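Membrane-bound lytic murein transglycosylase A (Burkholderia pseudomallei, PDB 6QK4) probably cleaves the beta-1,4 linkage between N-acetylmuramic acid and N-acetylglucosamine in peptidoglycan, leaving a 1,6-anhydro bond on the muramic acid. Local coordinates at residues L48-A53 with G264-P269; R54-A59 with R63-A68; Y126-G131 with A136-R141. All blocks are in the same frame, centred on the assembly; numbering follows the deposited sequence.

Contact 1 of 3, residues L48-A53 with G264-P269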
loop_
_atom_site.group_PDB
_atom_site.type_symbol
_atom_site.label_atom_id
_atom_site.label_comp_id
_atom_site.label_asym_id
_atom_site.label_seq_id
_atom_site.Cartn_x
_atom_site.Cartn_y
_atom_site.Cartn_z
ATOM N N LEU A 48 -4.974 16.304 0.058
ATOM C CA LEU A 48 -4.981 17.504 0.883
ATOM C C LEU A 48 -6.318 17.719 1.612
ATOM O O LEU A 48 -6.337 18.081 2.791
ATOM C CB LEU A 48 -4.636 18.740 0.017
ATOM C CG LEU A 48 -4.781 20.110 0.739
ATOM C CD1 LEU A 48 -3.697 20.231 1.748
ATOM C CD2 LEU A 48 -4.546 21.196 -0.294
ATOM N N ARG A 49 -7.451 17.553 0.928
ATOM C CA ARG A 49 -8.724 17.711 1.631
ATOM C C ARG A 49 -8.910 16.636 2.694
ATOM O O ARG A 49 -9.438 16.920 3.775
ATOM C CB ARG A 49 -9.865 17.681 0.612
ATOM C CG ARG A 49 -9.938 18.972 -0.226
ATOM C CD ARG A 49 -11.290 19.083 -0.943
ATOM N NE ARG A 49 -11.562 17.911 -1.771
ATOM C CZ ARG A 49 -11.088 17.760 -3.006
ATOM N NH1 ARG A 49 -10.356 18.713 -3.524
ATOM N NH2 ARG A 49 -11.358 16.661 -3.734
ATOM N N GLN A 50 -8.462 15.394 2.432
ATOM C CA GLN A 50 -8.549 14.397 3.514
ATOM C C GLN A 50 -7.685 14.824 4.687
ATOM O O GLN A 50 -8.098 14.715 5.830
ATOM C CB GLN A 50 -8.121 13.006 3.029
ATOM C CG GLN A 50 -9.036 12.434 1.974
ATOM C CD GLN A 50 -10.439 12.078 2.573
ATOM O OE1 GLN A 50 -10.677 12.153 3.791
ATOM N NE2 GLN A 50 -11.338 11.664 1.709
ATOM N N ASN A 51 -6.478 15.324 4.419
ATOM C CA ASN A 51 -5.629 15.844 5.491
ATOM C C ASN A 51 -6.349 16.923 6.310
ATOM O O ASN A 51 -6.353 16.887 7.539
ATOM C CB ASN A 51 -4.362 16.418 4.869
ATOM C CG ASN A 51 -3.132 16.135 5.670
ATOM O OD1 ASN A 51 -2.798 14.968 5.922
ATOM N ND2 ASN A 51 -2.381 17.196 5.999
ATOM N N CYS A 52 -6.952 17.895 5.631
ATOM C CA CYS A 52 -7.643 18.996 6.312
ATOM C C CYS A 52 -8.848 18.546 7.104
ATOM O O CYS A 52 -9.288 19.267 8.022
ATOM C CB CYS A 52 -8.062 19.988 5.264
ATOM S SG CYS A 52 -6.702 21.080 4.770
ATOM N N ALA A 53 -9.430 17.387 6.755
ATOM C CA ALA A 53 -10.522 16.862 7.571
ATOM C C ALA A 53 -10.067 16.626 9.008
ATOM O O ALA A 53 -10.896 16.605 9.911
ATOM C CB ALA A 53 -11.090 15.546 7.025
ATOM N N GLY A 264 -6.989 8.348 10.261
ATOM C CA GLY A 264 -8.427 8.316 10.332
ATOM C C GLY A 264 -9.137 8.695 9.064
ATOM O O GLY A 264 -10.371 8.817 9.093
ATOM N N VAL A 265 -8.409 8.845 7.951
ATOM C CA VAL A 265 -9.017 9.275 6.699
ATOM C C VAL A 265 -8.702 8.245 5.638
ATOM O O VAL A 265 -7.660 7.589 5.701
ATOM C CB VAL A 265 -8.536 10.689 6.283
ATOM C CG1 VAL A 265 -8.940 11.663 7.351
ATOM C CG2 VAL A 265 -7.015 10.752 6.064
ATOM N N PRO A 266 -9.539 8.125 4.619
ATOM C CA PRO A 266 -9.222 7.230 3.488
ATOM C C PRO A 266 -7.912 7.637 2.814
ATOM O O PRO A 266 -7.677 8.821 2.540
ATOM C CB PRO A 266 -10.391 7.450 2.526
ATOM C CG PRO A 266 -11.490 8.046 3.333
ATOM C CD PRO A 266 -10.824 8.831 4.463
ATOM N N LEU A 267 -7.064 6.661 2.561
ATOM C CA LEU A 267 -5.804 6.900 1.812
ATOM C C LEU A 267 -6.066 7.190 0.339
ATOM O O LEU A 267 -6.960 6.615 -0.283
ATOM C CB LEU A 267 -4.893 5.680 1.944
ATOM C CG LEU A 267 -4.604 5.234 3.382
ATOM C CD1 LEU A 267 -3.741 3.985 3.448
ATOM C CD2 LEU A 267 -3.891 6.371 4.070
ATOM N N THR A 268 -5.201 8.052 -0.266
ATOM C CA THR A 268 -5.327 8.360 -1.690
ATOM C C THR A 268 -4.216 7.666 -2.472
ATOM O O THR A 268 -3.029 7.825 -2.131
ATOM C CB THR A 268 -5.211 9.877 -1.864
ATOM O OG1 THR A 268 -6.257 10.491 -1.122
ATOM C CG2 THR A 268 -5.384 10.264 -3.377
ATOM N N PRO A 269 -4.523 6.875 -3.491
ATOM C CA PRO A 269 -3.458 6.188 -4.241
ATOM C C PRO A 269 -2.393 7.156 -4.734
ATOM O O PRO A 269 -2.705 8.185 -5.318
ATOM C CB PRO A 269 -4.205 5.547 -5.419
ATOM C CG PRO A 269 -5.640 5.226 -4.823
ATOM C CD PRO A 269 -5.884 6.513 -3.939
#
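Helix 44-55 packs here against the extended loop that leads from strand 240-244 to strand 272-274, with Q50, midway along the helix, meeting V265 and P266. The two backbones come closest at Q50 and V265, whose CA atoms lie 6.0 Å apart. The side chain of Q50 does most of the touching. Its CG lies beside the backbone N (chi1 -65°) and the chain bends at chi2 (-69°), a folded shape that lays the amide against the loop. Q50 and V265 run past each other in opposite directions: CB of Q50 is 3.9 Å from CG2 of V265, and Q50 OE1 is 3.6 Å from V265 CB. Against the ring of P266 the glutamine crosses at about a right angle, bringing OE1 to 3.4 Å from P266 CD, while its NE2 stays 4.0 Å from P266 CG. The other branch of the valine, CG1, rests 3.5 Å from the main-chain O of Q50, and one turn further on the methyl of A53 just reaches the same CG1 at 4.5 Å. The residues flanking Q50 have other partners: R49 forms a salt bridge with D73, and the N51 amide is hydrogen-bonded to G283 O and the Q306 side chain. Between helix and loop the segments meet through van der Waals contact alone, the amide oxygen of Q50 resting on C-H groups of V265 and P266. The contact therefore depends on shape and dispersion, and the amide adds bulk without a hydrogen bond to this loop.

Contact 2 of 3, residues R54-A59 with R63-A68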
loop_
_atom_site.group_PDB
_atom_site.type_symbol
_atom_site.label_atom_id
_atom_site.label_comp_id
_atom_site.label_asym_id
_atom_site.label_seq_id
_atom_site.Cartn_x
_atom_site.Cartn_y
_atom_site.Cartn_z
ATOM N N ARG A 54 -8.773 16.390 9.230
ATOM C CA ARG A 54 -8.252 16.234 10.594
ATOM C C ARG A 54 -7.464 17.436 11.092
ATOM O O ARG A 54 -7.275 17.558 12.291
ATOM C CB ARG A 54 -7.364 14.994 10.696
ATOM C CG ARG A 54 -8.150 13.704 10.524
ATOM C CD ARG A 54 -9.078 13.524 11.742
ATOM N NE ARG A 54 -9.853 12.287 11.710
ATOM C CZ ARG A 54 -11.013 12.154 11.060
ATOM N NH1 ARG A 54 -11.539 13.200 10.425
ATOM N NH2 ARG A 54 -11.655 10.982 11.045
ATOM N N LEU A 55 -6.985 18.319 10.220
ATOM C CA LEU A 55 -6.104 19.393 10.650
ATOM C C LEU A 55 -6.708 20.782 10.639
ATOM O O LEU A 55 -6.079 21.706 11.190
ATOM C CB LEU A 55 -4.859 19.449 9.775
ATOM C CG LEU A 55 -3.894 18.288 9.980
ATOM C CD1 LEU A 55 -2.856 18.480 8.966
ATOM C CD2 LEU A 55 -3.246 18.344 11.334
ATOM N N ALA A 56 -7.882 20.975 10.043
ATOM C CA ALA A 56 -8.322 22.322 9.697
ATOM C C ALA A 56 -8.465 23.205 10.939
ATOM O O ALA A 56 -8.223 24.410 10.873
ATOM C CB ALA A 56 -9.653 22.272 8.969
ATOM N N ARG A 57 -8.784 22.627 12.070
ATOM C CA ARG A 57 -8.996 23.505 13.216
ATOM C C ARG A 57 -7.728 23.745 14.038
ATOM O O ARG A 57 -7.774 24.578 14.964
ATOM C CB ARG A 57 -10.148 22.966 14.091
ATOM C CG ARG A 57 -11.442 22.961 13.285
ATOM C CD ARG A 57 -12.662 22.790 14.154
ATOM N NE ARG A 57 -12.909 21.358 14.320
ATOM C CZ ARG A 57 -13.847 20.811 15.089
ATOM N NH1 ARG A 57 -14.693 21.576 15.789
ATOM N NH2 ARG A 57 -13.939 19.486 15.146
ATOM N N GLN A 58 -6.603 23.080 13.725
ATOM C CA GLN A 58 -5.359 23.444 14.399
ATOM C C GLN A 58 -4.978 24.845 14.015
ATOM O O GLN A 58 -4.999 25.230 12.839
ATOM C CB GLN A 58 -4.171 22.557 14.018
ATOM C CG GLN A 58 -4.242 21.250 14.606
ATOM C CD GLN A 58 -3.066 20.365 14.248
ATOM O OE1 GLN A 58 -2.020 20.813 13.787
ATOM N NE2 GLN A 58 -3.216 19.108 14.538
ATOM N N ALA A 59 -4.553 25.607 15.009
ATOM C CA ALA A 59 -4.116 26.974 14.771
ATOM C C ALA A 59 -3.237 27.148 13.526
ATOM O O ALA A 59 -3.431 28.101 12.741
ATOM C CB ALA A 59 -3.361 27.456 16.023
ATOM N N ARG A 63 -5.585 28.685 8.207
ATOM C CA ARG A 63 -5.594 29.465 6.981
ATOM C C ARG A 63 -5.349 28.595 5.763
ATOM O O ARG A 63 -5.978 28.796 4.721
ATOM C CB ARG A 63 -4.528 30.557 7.004
ATOM C CG ARG A 63 -4.876 31.727 7.913
ATOM C CD ARG A 63 -3.632 32.623 7.986
ATOM N NE ARG A 63 -3.174 33.067 6.660
ATOM C CZ ARG A 63 -2.012 32.721 6.088
ATOM N NH1 ARG A 63 -1.155 31.901 6.707
ATOM N NH2 ARG A 63 -1.711 33.189 4.878
ATOM N N ALA A 64 -4.354 27.715 5.832
ATOM C CA ALA A 64 -4.064 26.866 4.675
ATOM C C ALA A 64 -5.261 25.998 4.307
ATOM O O ALA A 64 -5.553 25.809 3.110
ATOM C CB ALA A 64 -2.837 25.976 4.943
ATOM N N CYS A 65 -5.917 25.398 5.316
ATOM C CA CYS A 65 -7.072 24.547 5.065
ATOM C C CYS A 65 -8.242 25.343 4.498
ATOM O O CYS A 65 -8.925 24.878 3.575
ATOM C CB CYS A 65 -7.473 23.811 6.328
ATOM S SG CYS A 65 -6.375 22.357 6.503
ATOM N N ALA A 66 -8.461 26.567 4.991
ATOM C CA ALA A 66 -9.502 27.404 4.387
ATOM C C ALA A 66 -9.230 27.655 2.896
ATOM O O ALA A 66 -10.140 27.541 2.062
ATOM C CB ALA A 66 -9.654 28.721 5.175
ATOM N N ALA A 67 -7.987 27.988 2.537
ATOM C CA ALA A 67 -7.652 28.208 1.134
ATOM C C ALA A 67 -7.749 26.917 0.353
ATOM O O ALA A 67 -8.160 26.916 -0.811
ATOM C CB ALA A 67 -6.250 28.794 1.015
ATOM N N ALA A 68 -7.383 25.795 0.993
ATOM C CA ALA A 68 -7.361 24.532 0.260
ATOM C C ALA A 68 -8.761 24.149 -0.199
ATOM O O ALA A 68 -8.923 23.556 -1.277
ATOM C CB ALA A 68 -6.747 23.438 1.131
HETATM O O HOH W 1 -3.560 29.416 10.177
#
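A56 and C65 meet with their CB atoms 3.8 Å apart, the alanine methyl lying against the cysteine's beta carbon. The CB of C65 points toward the facing segment, whereas that of A56 lies across the line of approach, so the cysteine reaches in and the alanine is met partly along its backbone. The sulfur of C65 sits 3.7 Å from the CA of A56, and C65 SG also comes within 4.4 Å of L55 C. With SG beside its own backbone N (chi1 -81°), C65 places its sulfur over this piece of main chain on the way to its disulfide partner, C52. The crosslink therefore runs close to the chain that leaves helix 44-55, and A56, with its small side chain, lies directly beside it. Residues L55 to Q58 form a type I beta turn, closed by the bond from Q58 N to L55 O at 2.9 Å. Further along, a water bridges the segments: it donates to A59 O and accepts from R63 N, each at 2.9 Å, and so gives the N-H of R63, in the first turn of helix 62-68, an acceptor. Together the turn, the disulfide and the water join the end of helix 44-55 to helix 62-68. Behind that second helix, A67 and A68 pack on F82 of helix 76-86, and R63 and A67 touch Y86, while on the first segment L55 leans on W61 in the short connection between the helices.

Contact 3 of 3, residues Y126-G131 with A136-R141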
loop_
_atom_site.group_PDB
_atom_site.type_symbol
_atom_site.label_atom_id
_atom_site.label_comp_id
_atom_site.label_asym_id
_atom_site.label_seq_id
_atom_site.Cartn_x
_atom_site.Cartn_y
_atom_site.Cartn_z
ATOM N N TYR A 126 -11.945 -18.272 4.419
ATOM C CA TYR A 126 -12.442 -18.966 5.614
ATOM C C TYR A 126 -12.224 -18.190 6.900
ATOM O O TYR A 126 -11.171 -17.561 7.079
ATOM C CB TYR A 126 -11.745 -20.307 5.766
ATOM C CG TYR A 126 -12.019 -21.232 4.647
ATOM C CD1 TYR A 126 -13.113 -22.116 4.701
ATOM C CD2 TYR A 126 -11.185 -21.278 3.545
ATOM C CE1 TYR A 126 -13.360 -22.992 3.677
ATOM C CE2 TYR A 126 -11.455 -22.153 2.514
ATOM C CZ TYR A 126 -12.541 -22.992 2.593
ATOM O OH TYR A 126 -12.780 -23.841 1.534
ATOM N N ARG A 127 -13.231 -18.207 7.789
ATOM C CA ARG A 127 -13.024 -17.772 9.166
ATOM C C ARG A 127 -12.223 -18.819 9.933
ATOM O O ARG A 127 -12.040 -19.961 9.486
ATOM C CB ARG A 127 -14.343 -17.579 9.908
ATOM C CG ARG A 127 -15.325 -16.691 9.234
ATOM C CD ARG A 127 -16.645 -16.641 10.025
ATOM N NE ARG A 127 -17.782 -16.981 9.170
ATOM C CZ ARG A 127 -18.693 -16.103 8.739
ATOM N NH1 ARG A 127 -18.623 -14.817 9.087
ATOM N NH2 ARG A 127 -19.682 -16.515 7.955
ATOM N N TRP A 128 -11.765 -18.434 11.123
ATOM C CA TRP A 128 -11.158 -19.428 11.996
ATOM C C TRP A 128 -12.179 -20.550 12.251
ATOM O O TRP A 128 -13.350 -20.267 12.533
ATOM C CB TRP A 128 -10.693 -18.781 13.305
ATOM C CG TRP A 128 -9.992 -19.747 14.218
ATOM C CD1 TRP A 128 -10.568 -20.490 15.211
ATOM C CD2 TRP A 128 -8.597 -20.091 14.216
ATOM N NE1 TRP A 128 -9.622 -21.264 15.830
ATOM C CE2 TRP A 128 -8.405 -21.046 15.240
ATOM C CE3 TRP A 128 -7.497 -19.685 13.457
ATOM C CZ2 TRP A 128 -7.159 -21.592 15.533
ATOM C CZ3 TRP A 128 -6.254 -20.227 13.743
ATOM C CH2 TRP A 128 -6.096 -21.187 14.773
ATOM N N PRO A 129 -11.795 -21.815 12.102
ATOM C CA PRO A 129 -12.785 -22.900 12.159
ATOM C C PRO A 129 -13.326 -23.054 13.573
ATOM O O PRO A 129 -12.560 -23.139 14.539
ATOM C CB PRO A 129 -11.991 -24.137 11.725
ATOM C CG PRO A 129 -10.759 -23.634 11.097
ATOM C CD PRO A 129 -10.457 -22.299 11.770
ATOM N N ALA A 130 -14.656 -23.064 13.688
ATOM C CA ALA A 130 -15.288 -23.140 15.007
ATOM C C ALA A 130 -14.885 -24.414 15.755
ATOM O O ALA A 130 -14.728 -24.409 16.987
ATOM C CB ALA A 130 -16.808 -23.053 14.861
ATOM N N GLY A 131 -14.701 -25.513 15.030
ATOM C CA GLY A 131 -14.217 -26.730 15.653
ATOM C C GLY A 131 -12.719 -26.685 15.879
ATOM O O GLY A 131 -11.977 -27.546 15.383
ATOM N N ALA A 136 -4.083 -23.079 18.342
ATOM C CA ALA A 136 -3.545 -24.429 18.311
ATOM C C ALA A 136 -3.066 -24.763 16.899
ATOM O O ALA A 136 -3.732 -24.427 15.915
ATOM C CB ALA A 136 -4.596 -25.428 18.786
ATOM N N SER A 137 -1.891 -25.398 16.807
ATOM C CA SER A 137 -1.285 -25.674 15.506
ATOM C C SER A 137 -2.147 -26.644 14.698
ATOM O O SER A 137 -2.611 -27.671 15.203
ATOM C CB SER A 137 0.138 -26.224 15.666
ATOM O OG SER A 137 0.142 -27.540 16.209
ATOM N N MET A 138 -2.378 -26.284 13.452
ATOM C CA MET A 138 -3.085 -27.048 12.446
ATOM C C MET A 138 -2.096 -27.630 11.466
ATOM O O MET A 138 -0.930 -27.224 11.421
ATOM C CB MET A 138 -4.058 -26.141 11.695
ATOM C CG MET A 138 -5.182 -25.603 12.497
ATOM S SD MET A 138 -5.834 -24.134 11.686
ATOM C CE MET A 138 -7.460 -24.079 12.381
ATOM N N PRO A 139 -2.526 -28.581 10.645
ATOM C CA PRO A 139 -1.664 -29.075 9.574
ATOM C C PRO A 139 -1.513 -28.051 8.460
ATOM O O PRO A 139 -2.224 -27.054 8.386
ATOM C CB PRO A 139 -2.399 -30.316 9.069
ATOM C CG PRO A 139 -3.848 -30.028 9.368
ATOM C CD PRO A 139 -3.819 -29.286 10.686
ATOM N N ALA A 140 -0.558 -28.355 7.579
ATOM C CA ALA A 140 -0.339 -27.643 6.322
ATOM C C ALA A 140 -1.636 -27.450 5.528
ATOM O O ALA A 140 -2.550 -28.276 5.581
ATOM C CB ALA A 140 0.658 -28.429 5.475
ATOM N N ARG A 141 -1.656 -26.372 4.719
ATOM C CA ARG A 141 -2.770 -26.047 3.821
ATOM C C ARG A 141 -3.368 -27.254 3.104
ATOM O O ARG A 141 -4.594 -27.438 3.064
ATOM C CB ARG A 141 -2.274 -24.979 2.800
ATOM C CG ARG A 141 -3.047 -24.889 1.433
ATOM C CD ARG A 141 -2.376 -23.935 0.368
ATOM N NE ARG A 141 -1.944 -22.614 0.973
ATOM C CZ ARG A 141 -2.653 -21.469 0.915
ATOM N NH1 ARG A 141 -3.806 -21.430 0.251
ATOM N NH2 ARG A 141 -2.217 -20.354 1.516
#
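The terminal methyl of M138 lies over the indole of W128 and beside the ring of P129. Its CE stands over one face of the tryptophan six-membered ring, 4.0 Å from the centroid and 13° off the normal, a CH-pi contact nearly centred on that ring and so toward one end of the indole. The sulfur follows at a slant, SD being 4.7 Å from that centroid, which makes this a Met-aromatic pair. The methyl also abuts the edge of the P129 ring, CE lying 3.5 Å from P129 CD, which sits over the same indole face, toward its rim. With CG anti to the backbone N (chi1 -177°) the indole swings toward A136 and M138, and chi2 of -92° turns its face to the methyl, while M138, extended beyond CG, carries that methyl to the ring. At the edge of the indole, near its plane, the O of A136 is 4.2 Å from W128 CH2. Further out, F241 stacks edge-to-face on W128 and also touches P129 and M138, and the main-chain O of M138 accepts a bond from Q193. The cluster thus closes the loop between strand 123-126 and helix 141-147, within the MltA-specific insert, against strand 240-244.

How the contacts relate
Contacts 1 and 2 are neighbours, with centres 13 Å apart, and share helix 44-55: one face of it meets the 264-269 loop in contact 1, and its end leads into the turn of contact 2. They are tied covalently by the C52-C65 disulfide, and L48 also packs on A68. Contact 3 lies about 37 Å from contact 1 and 49 Å from contact 2, centre to centre, across the middle of the chain from contact 2. In sequence, contact 2 closes before contact 3 opens, and both are nested inside the long loop closed by contact 1. The insert carrying contact 3 is thus spatially remote from the disulfide-linked helical region.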